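Synaptotagmin-1 (Arabidopsis thaliana, PDB 7AS6) helps maintain plasma membrane integrity during freezing and osmotic stress, and binds lipid through C2 domains such as this C2A domain, probably with calcium. Local coordinates at residues Ile9-Val14 with Leu137-Thr142; Asp30-Ile35 with Ser77-Glu82; Asp103-Phe108 with Glu133-Tyr138. One frame throughout, in Å; residues are numbered along the deposited sequence.

Contact 1. Residues Ile9-Val14 with Leu137-Thr142; sequences IVHVKV and LYKPFT
Leu137 meets His11 by backbone and side chain together. Its carbonyl O accepts the nearly straight bond from His11 N (2.7 Å), and its own N returns a bond to His11 O. Leu137 CB and His11 CB lie 4.0 Å apart on the outer face of the sheet. The same carbonyl O sits at the edge of the imidazole, in its plane. Tyr138 points to the opposite face, the one that carries Val10, where Met100 and Val7 of the loops pack on it; the two strand residues form a non-hydrogen-bonded pair. With CG anti to the backbone N (chi1 180°), its ring leans forward along the strand, Tyr138 CD1 3.5 Å from Ile9 O and Pro140 N over one face. Lys139 exchanges two backbone bonds with Ile9, and its aliphatic CG touches His11 CD2 at 3.9 Å, while the bent chain carries NZ off to a salt bridge with Asp103. Beyond the strand, Phe141 swings back so that CZ rests 3.6 Å from Ile9 CG1, with Ile9 CD1 in the plane of the ring at its edge. Main-chain bonds do not depend on side-chain type, which is consistent with the mixed Ile9, His11, Leu137 and Lys139 face.

Contact 2. Residues Asp30-Ile35 with Ser77-Glu82; sequences DPFVKI and SVYDWE. With CD (cadmium ion), chain B.
Val33 and Val78 face each other at the apolar centre, CG2 to CG2 at 4.2 Å, and Pro31 CB reaches Val78 CG1 on the same inner face; Trp58 covers Pro31 and Val33 from the opposing sheet. On the other face Tyr79 CB lies over the Phe32 ring, 3.7 Å from its centroid. Phe32 CG stands between the backbone N and carbonyl carbon (chi1 64°), laying the ring across the neighbouring strand. The two rings are almost parallel, 15° apart, but barely overlap. The extended Lys34 chain runs over the Tyr79 face, its CD 3.6 Å from Tyr79 CE2, ending in a cation-pi contact. Phe32 with Tyr79 and Lys34 with Ser77 are hydrogen-bonded pairs of this C2 beta-sandwich sheet; one strand leaves and the other enters the metal-binding loops at one end. There Trp81 N bonds to Asp30 O (2.7 Å), tying two loops. Hard carboxylate oxygens, expected for the calcium site inferred from relatives, dominate: both Asp80 oxygens, Asp30 OD2, Glu82 OE2 and Trp81 O lie 2.4-2.5 Å from cadmium, and Asp24 joins them. Asp80 OD1 also takes the N-H of Asp30, which, with Lys23 NZ on OD2, is consistent with a fixed carboxylate. Lys52 N holds Asp30 OD1.

Contact 3. Residues Asp103-Phe108 with Glu133-Tyr138; sequences DEHKAF and EVELLY. With NI (nickel (II) ion), chain D.
Asp103 gives its backbone N to Tyr138 O, a nearly straight bond of 3.0 Å that ties the loop before strand 106-111 to strand 131-140 near its C-terminal end. At Glu104 the chain passes over Leu137, whose CD1 comes within 3.4 Å of Glu104 N. A water lies 2.9 Å from Glu104 O and accepts a long bond from Tyr138 N. His105 stands on the outer face, where its ring crosses the Glu135 side chain obliquely, ring and carboxylate planes 80° apart. His105 CE1 packs on Leu137 CD2 at 3.8 Å, and NE2 binds a nickel ion at 2.5 Å, as an imidazole nitrogen at the surface is well suited to do.

From Lys106 onward the regular ladder takes over: Lys106 and Leu136 exchange two backbone bonds. Strand 106-111 is the outermost of its four-stranded antiparallel sheet within the chain, one of the two sheets of the C2 beta-sandwich, so this ladder fastens an edge strand to the final strand of the domain. The extended Lys106 side chain reaches away to Glu99 O. Ala107 forms a non-hydrogen-bonded pair with Glu135 on the outer face; its small CB lies 4.0 Å from Glu135 CG, the aliphatic part of a chain whose carboxylate lies on toward His105. Phe108 closes the walk on the inner face. With CG beside the backbone N (chi1 -54°), its ring is turned across Leu136, so that Leu136 CG meets Phe108 CE2 at 3.7 Å, while Phe108 CB touches Val134 CG2. Leu95 of the opposing sheet packs against Phe108, Val134 and Leu136 alike, and two backbone bonds couple Phe108 to Val134.

How the contacts relate
Contacts 1 and 3 share strand 131-140 and, with it, Leu137 and Tyr138: strand 8-18 lies along one edge of it and strand 106-111 along the other. The Lys139-Asp103 salt bridge and a probable bond from Lys13 N to Glu135 O join them further. Both are partly buried, with a mainly apolar inner face and a mixed outer face of apolar, charged and histidine side chains. Contact 2 belongs to the other sheet, its centre about 23 Å from that of contact 1 and about 21 Å from that of contact 3. It is the most buried of the three, yet ends in acidic metal ligands. Val14 packs on Val33 and Ile35 across the sandwich, linking contacts 1 and 2.

Contact 1. Residues Ile9-Val14 with Leu137-Thr142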
# COMPACT_ATOMS: atom_id res chain seq x y z
N ILE A 9 1.80 -7.42 -15.45
CA ILE A 9 0.85 -7.00 -14.43
C ILE A 9 1.42 -7.40 -13.08
O ILE A 9 1.88 -8.53 -12.90
CB ILE A 9 -0.53 -7.62 -14.66
CG1 ILE A 9 -1.12 -7.11 -15.98
CG2 ILE A 9 -1.46 -7.29 -13.51
CD1 ILE A 9 -2.35 -7.86 -16.41
N VAL A 10 1.42 -6.46 -12.14
CA VAL A 10 1.85 -6.75 -10.78
C VAL A 10 0.62 -6.88 -9.89
O VAL A 10 -0.28 -6.03 -9.93
CB VAL A 10 2.82 -5.67 -10.26
CG1 VAL A 10 2.21 -4.29 -10.34
CG2 VAL A 10 3.26 -6.00 -8.86
N HIS A 11 0.56 -7.97 -9.14
CA HIS A 11 -0.51 -8.21 -8.18
C HIS A 11 -0.01 -7.78 -6.81
O HIS A 11 1.01 -8.30 -6.34
CB HIS A 11 -0.94 -9.68 -8.17
CG HIS A 11 -1.47 -10.17 -9.49
ND1 HIS A 11 -2.82 -10.27 -9.75
CD2 HIS A 11 -0.84 -10.57 -10.61
CE1 HIS A 11 -2.99 -10.72 -10.98
NE2 HIS A 11 -1.81 -10.91 -11.53
N VAL A 12 -0.69 -6.80 -6.21
CA VAL A 12 -0.31 -6.19 -4.94
C VAL A 12 -1.33 -6.61 -3.90
O VAL A 12 -2.53 -6.31 -4.03
CB VAL A 12 -0.26 -4.66 -5.03
CG1 VAL A 12 0.25 -4.08 -3.71
CG2 VAL A 12 0.61 -4.21 -6.18
N LYS A 13 -0.88 -7.30 -2.88
CA LYS A 13 -1.76 -7.68 -1.79
C LYS A 13 -1.40 -6.80 -0.61
O LYS A 13 -0.22 -6.73 -0.23
CB LYS A 13 -1.63 -9.16 -1.45
CG LYS A 13 -2.73 -9.66 -0.50
CD LYS A 13 -2.50 -11.11 -0.10
CE LYS A 13 -3.80 -11.90 -0.07
NZ LYS A 13 -3.51 -13.36 0.06
N VAL A 14 -2.38 -6.10 -0.07
CA VAL A 14 -2.22 -5.42 1.21
C VAL A 14 -2.64 -6.41 2.29
O VAL A 14 -3.83 -6.73 2.43
CB VAL A 14 -3.02 -4.12 1.29
CG1 VAL A 14 -2.82 -3.47 2.67
CG2 VAL A 14 -2.57 -3.17 0.19
N LEU A 137 3.20 -9.97 -6.66
CA LEU A 137 3.36 -11.07 -7.60
C LEU A 137 3.39 -10.47 -9.00
O LEU A 137 2.39 -9.91 -9.46
CB LEU A 137 2.23 -12.10 -7.47
CG LEU A 137 2.25 -13.18 -8.55
CD1 LEU A 137 3.54 -14.00 -8.48
CD2 LEU A 137 1.04 -14.09 -8.46
N TYR A 138 4.53 -10.58 -9.68
CA TYR A 138 4.68 -10.00 -11.00
C TYR A 138 4.42 -11.07 -12.05
O TYR A 138 5.11 -12.10 -12.08
CB TYR A 138 6.06 -9.38 -11.18
CG TYR A 138 6.25 -8.78 -12.55
CD1 TYR A 138 5.33 -7.87 -13.05
CD2 TYR A 138 7.34 -9.13 -13.35
CE1 TYR A 138 5.48 -7.32 -14.29
CE2 TYR A 138 7.50 -8.58 -14.61
CZ TYR A 138 6.56 -7.67 -15.08
OH TYR A 138 6.69 -7.10 -16.32
N LYS A 139 3.43 -10.84 -12.90
CA LYS A 139 3.15 -11.73 -14.02
C LYS A 139 3.49 -10.99 -15.30
O LYS A 139 2.71 -10.16 -15.78
CB LYS A 139 1.68 -12.16 -14.02
CG LYS A 139 1.29 -12.95 -12.78
CD LYS A 139 2.14 -14.20 -12.61
CE LYS A 139 1.44 -15.44 -13.15
NZ LYS A 139 2.19 -16.69 -12.87
N PRO A 140 4.67 -11.23 -15.87
CA PRO A 140 5.01 -10.62 -17.16
C PRO A 140 4.27 -11.31 -18.30
O PRO A 140 3.87 -12.47 -18.18
CB PRO A 140 6.52 -10.83 -17.26
CG PRO A 140 6.74 -12.11 -16.50
CD PRO A 140 5.75 -12.10 -15.37
N PHE A 141 4.09 -10.58 -19.39
CA PHE A 141 3.44 -11.13 -20.58
C PHE A 141 4.44 -11.93 -21.40
O PHE A 141 5.65 -11.70 -21.32
CB PHE A 141 2.84 -10.02 -21.44
CG PHE A 141 1.85 -9.15 -20.71
CD1 PHE A 141 0.95 -9.68 -19.81
CD2 PHE A 141 1.83 -7.79 -20.94
CE1 PHE A 141 0.05 -8.88 -19.14
CE2 PHE A 141 0.93 -6.98 -20.29
CZ PHE A 141 0.04 -7.52 -19.39
N THR A 142 3.94 -12.86 -22.20
CA THR A 142 4.78 -13.78 -22.95
C THR A 142 4.90 -13.36 -24.43
O THR A 142 4.38 -12.32 -24.85
CB THR A 142 4.25 -15.22 -22.82
OG1 THR A 142 5.13 -16.13 -23.52
CG2 THR A 142 2.85 -15.34 -23.40

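Contact 2. Residues Asp30-Ile35 with Ser77-Glu82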
# COMPACT_ATOMS: atom_id res chain seq x y z
N ASP A 30 -9.19 4.21 12.32
CA ASP A 30 -10.03 3.52 11.35
C ASP A 30 -9.25 3.49 10.06
O ASP A 30 -9.48 4.32 9.17
CB ASP A 30 -11.38 4.22 11.21
CG ASP A 30 -12.06 4.45 12.55
OD1 ASP A 30 -12.52 3.49 13.20
OD2 ASP A 30 -12.17 5.60 12.98
N PRO A 31 -8.30 2.56 9.91
CA PRO A 31 -7.36 2.66 8.80
C PRO A 31 -7.88 2.08 7.49
O PRO A 31 -8.60 1.08 7.45
CB PRO A 31 -6.15 1.86 9.29
CG PRO A 31 -6.69 0.92 10.31
CD PRO A 31 -7.79 1.68 10.98
N PHE A 32 -7.48 2.75 6.42
CA PHE A 32 -7.49 2.22 5.07
C PHE A 32 -6.17 2.59 4.39
O PHE A 32 -5.43 3.46 4.86
CB PHE A 32 -8.70 2.74 4.30
CG PHE A 32 -8.70 4.23 4.07
CD1 PHE A 32 -9.16 5.10 5.06
CD2 PHE A 32 -8.29 4.75 2.86
CE1 PHE A 32 -9.18 6.47 4.84
CE2 PHE A 32 -8.30 6.11 2.63
CZ PHE A 32 -8.76 6.97 3.61
N VAL A 33 -5.85 1.93 3.27
CA VAL A 33 -4.59 2.16 2.56
C VAL A 33 -4.89 2.68 1.15
O VAL A 33 -5.74 2.12 0.45
CB VAL A 33 -3.73 0.88 2.50
CG1 VAL A 33 -2.37 1.16 1.88
CG2 VAL A 33 -3.57 0.29 3.90
N LYS A 34 -4.18 3.73 0.73
CA LYS A 34 -4.16 4.13 -0.68
C LYS A 34 -2.88 3.61 -1.34
O LYS A 34 -1.80 3.66 -0.75
CB LYS A 34 -4.25 5.66 -0.85
CG LYS A 34 -5.61 6.25 -0.45
CD LYS A 34 -5.73 7.75 -0.81
CE LYS A 34 -7.04 8.36 -0.30
NZ LYS A 34 -7.14 9.85 -0.48
N ILE A 35 -3.02 3.08 -2.55
CA ILE A 35 -1.87 2.53 -3.29
C ILE A 35 -1.82 3.24 -4.63
O ILE A 35 -2.82 3.28 -5.36
CB ILE A 35 -1.95 1.01 -3.49
CG1 ILE A 35 -2.06 0.27 -2.16
CG2 ILE A 35 -0.73 0.52 -4.28
CD1 ILE A 35 -3.49 -0.03 -1.75
N SER A 77 -0.02 4.53 1.34
CA SER A 77 -0.30 5.56 2.33
C SER A 77 -1.43 5.09 3.21
O SER A 77 -2.50 4.73 2.72
CB SER A 77 -0.65 6.88 1.65
OG SER A 77 0.45 7.30 0.87
N VAL A 78 -1.19 5.05 4.50
CA VAL A 78 -2.21 4.66 5.45
C VAL A 78 -2.90 5.91 5.96
O VAL A 78 -2.25 6.85 6.43
CB VAL A 78 -1.61 3.84 6.60
CG1 VAL A 78 -2.71 3.37 7.52
CG2 VAL A 78 -0.82 2.63 6.03
N TYR A 79 -4.22 5.96 5.81
CA TYR A 79 -5.06 7.07 6.24
C TYR A 79 -6.00 6.59 7.33
O TYR A 79 -6.33 5.41 7.41
CB TYR A 79 -5.92 7.62 5.10
CG TYR A 79 -5.18 8.41 4.07
CD1 TYR A 79 -5.18 9.79 4.10
CD2 TYR A 79 -4.47 7.78 3.06
CE1 TYR A 79 -4.51 10.53 3.16
CE2 TYR A 79 -3.79 8.52 2.10
CZ TYR A 79 -3.82 9.90 2.16
OH TYR A 79 -3.15 10.66 1.23
N ASP A 80 -6.46 7.53 8.14
CA ASP A 80 -7.54 7.30 9.08
C ASP A 80 -8.85 7.79 8.48
O ASP A 80 -8.95 8.95 8.05
CB ASP A 80 -7.32 8.04 10.39
CG ASP A 80 -8.54 7.99 11.28
OD1 ASP A 80 -8.71 6.94 11.92
OD2 ASP A 80 -9.34 8.97 11.33
N TRP A 81 -9.86 6.95 8.51
CA TRP A 81 -11.18 7.40 8.07
C TRP A 81 -11.92 8.14 9.17
O TRP A 81 -11.86 7.78 10.34
CB TRP A 81 -11.99 6.18 7.62
CG TRP A 81 -13.45 6.42 7.35
CD1 TRP A 81 -14.01 6.77 6.16
CD2 TRP A 81 -14.54 6.21 8.26
NE1 TRP A 81 -15.38 6.81 6.28
CE2 TRP A 81 -15.73 6.46 7.56
CE3 TRP A 81 -14.62 5.83 9.60
CZ2 TRP A 81 -16.98 6.36 8.14
CZ3 TRP A 81 -15.87 5.73 10.19
CH2 TRP A 81 -17.03 6.00 9.47
N GLU A 82 -12.64 9.19 8.79
CA GLU A 82 -13.68 9.77 9.62
C GLU A 82 -14.85 10.06 8.71
O GLU A 82 -14.66 10.34 7.53
CB GLU A 82 -13.23 11.07 10.32
CG GLU A 82 -12.32 10.86 11.50
CD GLU A 82 -13.04 10.17 12.63
OE1 GLU A 82 -14.25 10.41 12.81
OE2 GLU A 82 -12.40 9.40 13.36
CD CD B . -10.98 7.69 12.60

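Contact 3. Residues Asp103-Phe108 with Glu133-Tyr138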
# COMPACT_ATOMS: atom_id res chain seq x y z
N ASP A 103 6.63 -14.51 -11.14
CA ASP A 103 6.03 -15.79 -10.75
C ASP A 103 6.43 -16.25 -9.34
O ASP A 103 6.54 -17.45 -9.08
CB ASP A 103 6.38 -16.89 -11.76
CG ASP A 103 5.79 -16.64 -13.14
OD1 ASP A 103 4.69 -16.06 -13.23
OD2 ASP A 103 6.44 -17.03 -14.14
N GLU A 104 6.67 -15.31 -8.42
CA GLU A 104 6.93 -15.62 -7.02
C GLU A 104 6.15 -14.63 -6.16
O GLU A 104 6.20 -13.43 -6.41
CB GLU A 104 8.43 -15.50 -6.65
CG GLU A 104 9.35 -16.74 -6.82
CD GLU A 104 10.73 -16.52 -6.14
OE1 GLU A 104 10.86 -15.53 -5.37
OE2 GLU A 104 11.68 -17.31 -6.36
N HIS A 105 5.43 -15.13 -5.16
CA HIS A 105 4.92 -14.25 -4.12
C HIS A 105 6.09 -13.78 -3.27
O HIS A 105 6.80 -14.59 -2.68
CB HIS A 105 3.89 -14.97 -3.26
CG HIS A 105 2.81 -15.62 -4.05
ND1 HIS A 105 1.63 -14.98 -4.37
CD2 HIS A 105 2.73 -16.86 -4.60
CE1 HIS A 105 0.87 -15.80 -5.08
NE2 HIS A 105 1.51 -16.94 -5.24
N LYS A 106 6.30 -12.47 -3.22
CA LYS A 106 7.37 -11.90 -2.41
C LYS A 106 6.75 -10.91 -1.43
O LYS A 106 6.07 -9.97 -1.84
CB LYS A 106 8.43 -11.23 -3.28
CG LYS A 106 9.69 -10.81 -2.51
CD LYS A 106 10.89 -10.59 -3.44
CE LYS A 106 12.04 -9.90 -2.71
NZ LYS A 106 13.07 -9.35 -3.64
N ALA A 107 6.99 -11.14 -0.14
CA ALA A 107 6.41 -10.35 0.92
C ALA A 107 7.41 -9.30 1.38
O ALA A 107 8.62 -9.55 1.39
CB ALA A 107 6.02 -11.24 2.10
N PHE A 108 6.90 -8.12 1.73
CA PHE A 108 7.71 -7.01 2.20
C PHE A 108 7.07 -6.42 3.45
O PHE A 108 5.85 -6.41 3.59
CB PHE A 108 7.84 -5.89 1.15
CG PHE A 108 8.35 -6.36 -0.18
CD1 PHE A 108 9.71 -6.35 -0.47
CD2 PHE A 108 7.48 -6.83 -1.15
CE1 PHE A 108 10.19 -6.80 -1.70
CE2 PHE A 108 7.95 -7.27 -2.39
CZ PHE A 108 9.30 -7.26 -2.66
N GLU A 133 2.49 -4.57 5.96
CA GLU A 133 2.95 -5.80 5.31
C GLU A 133 2.18 -6.02 4.01
O GLU A 133 0.94 -5.99 4.01
CB GLU A 133 2.80 -7.01 6.23
CG GLU A 133 3.55 -6.81 7.55
CD GLU A 133 3.67 -8.07 8.38
OE1 GLU A 133 3.08 -9.11 8.00
OE2 GLU A 133 4.38 -8.02 9.42
N VAL A 134 2.92 -6.19 2.91
CA VAL A 134 2.34 -6.31 1.58
C VAL A 134 3.03 -7.46 0.84
O VAL A 134 4.07 -7.96 1.27
CB VAL A 134 2.46 -5.01 0.76
CG1 VAL A 134 1.99 -3.80 1.57
CG2 VAL A 134 3.88 -4.81 0.32
N GLU A 135 2.44 -7.87 -0.28
CA GLU A 135 3.02 -8.87 -1.17
C GLU A 135 2.91 -8.40 -2.60
O GLU A 135 1.95 -7.72 -2.97
CB GLU A 135 2.33 -10.22 -1.10
CG GLU A 135 2.51 -11.02 0.16
CD GLU A 135 1.74 -12.32 0.06
OE1 GLU A 135 1.46 -12.75 -1.09
OE2 GLU A 135 1.38 -12.89 1.13
N LEU A 136 3.87 -8.80 -3.41
CA LEU A 136 3.84 -8.52 -4.83
C LEU A 136 3.99 -9.82 -5.59
O LEU A 136 4.79 -10.68 -5.21
CB LEU A 136 4.95 -7.56 -5.24
CG LEU A 136 5.09 -6.22 -4.52
CD1 LEU A 136 6.20 -5.42 -5.17
CD2 LEU A 136 3.79 -5.44 -4.52
N LEU A 137 3.20 -9.97 -6.66
CA LEU A 137 3.36 -11.07 -7.60
C LEU A 137 3.39 -10.47 -9.00
O LEU A 137 2.39 -9.91 -9.46
CB LEU A 137 2.23 -12.10 -7.47
CG LEU A 137 2.25 -13.18 -8.55
CD1 LEU A 137 3.54 -14.00 -8.48
CD2 LEU A 137 1.04 -14.09 -8.46
N TYR A 138 4.53 -10.58 -9.68
CA TYR A 138 4.68 -10.00 -11.00
C TYR A 138 4.42 -11.07 -12.05
O TYR A 138 5.11 -12.10 -12.08
CB TYR A 138 6.06 -9.38 -11.18
CG TYR A 138 6.25 -8.78 -12.55
CD1 TYR A 138 5.33 -7.87 -13.05
CD2 TYR A 138 7.34 -9.13 -13.35
CE1 TYR A 138 5.48 -7.32 -14.29
CE2 TYR A 138 7.50 -8.58 -14.61
CZ TYR A 138 6.56 -7.67 -15.08
OH TYR A 138 6.69 -7.10 -16.32
NI NI D . 0.62 -18.86 -6.53
O HOH W 1 6.97 -10.82 -7.51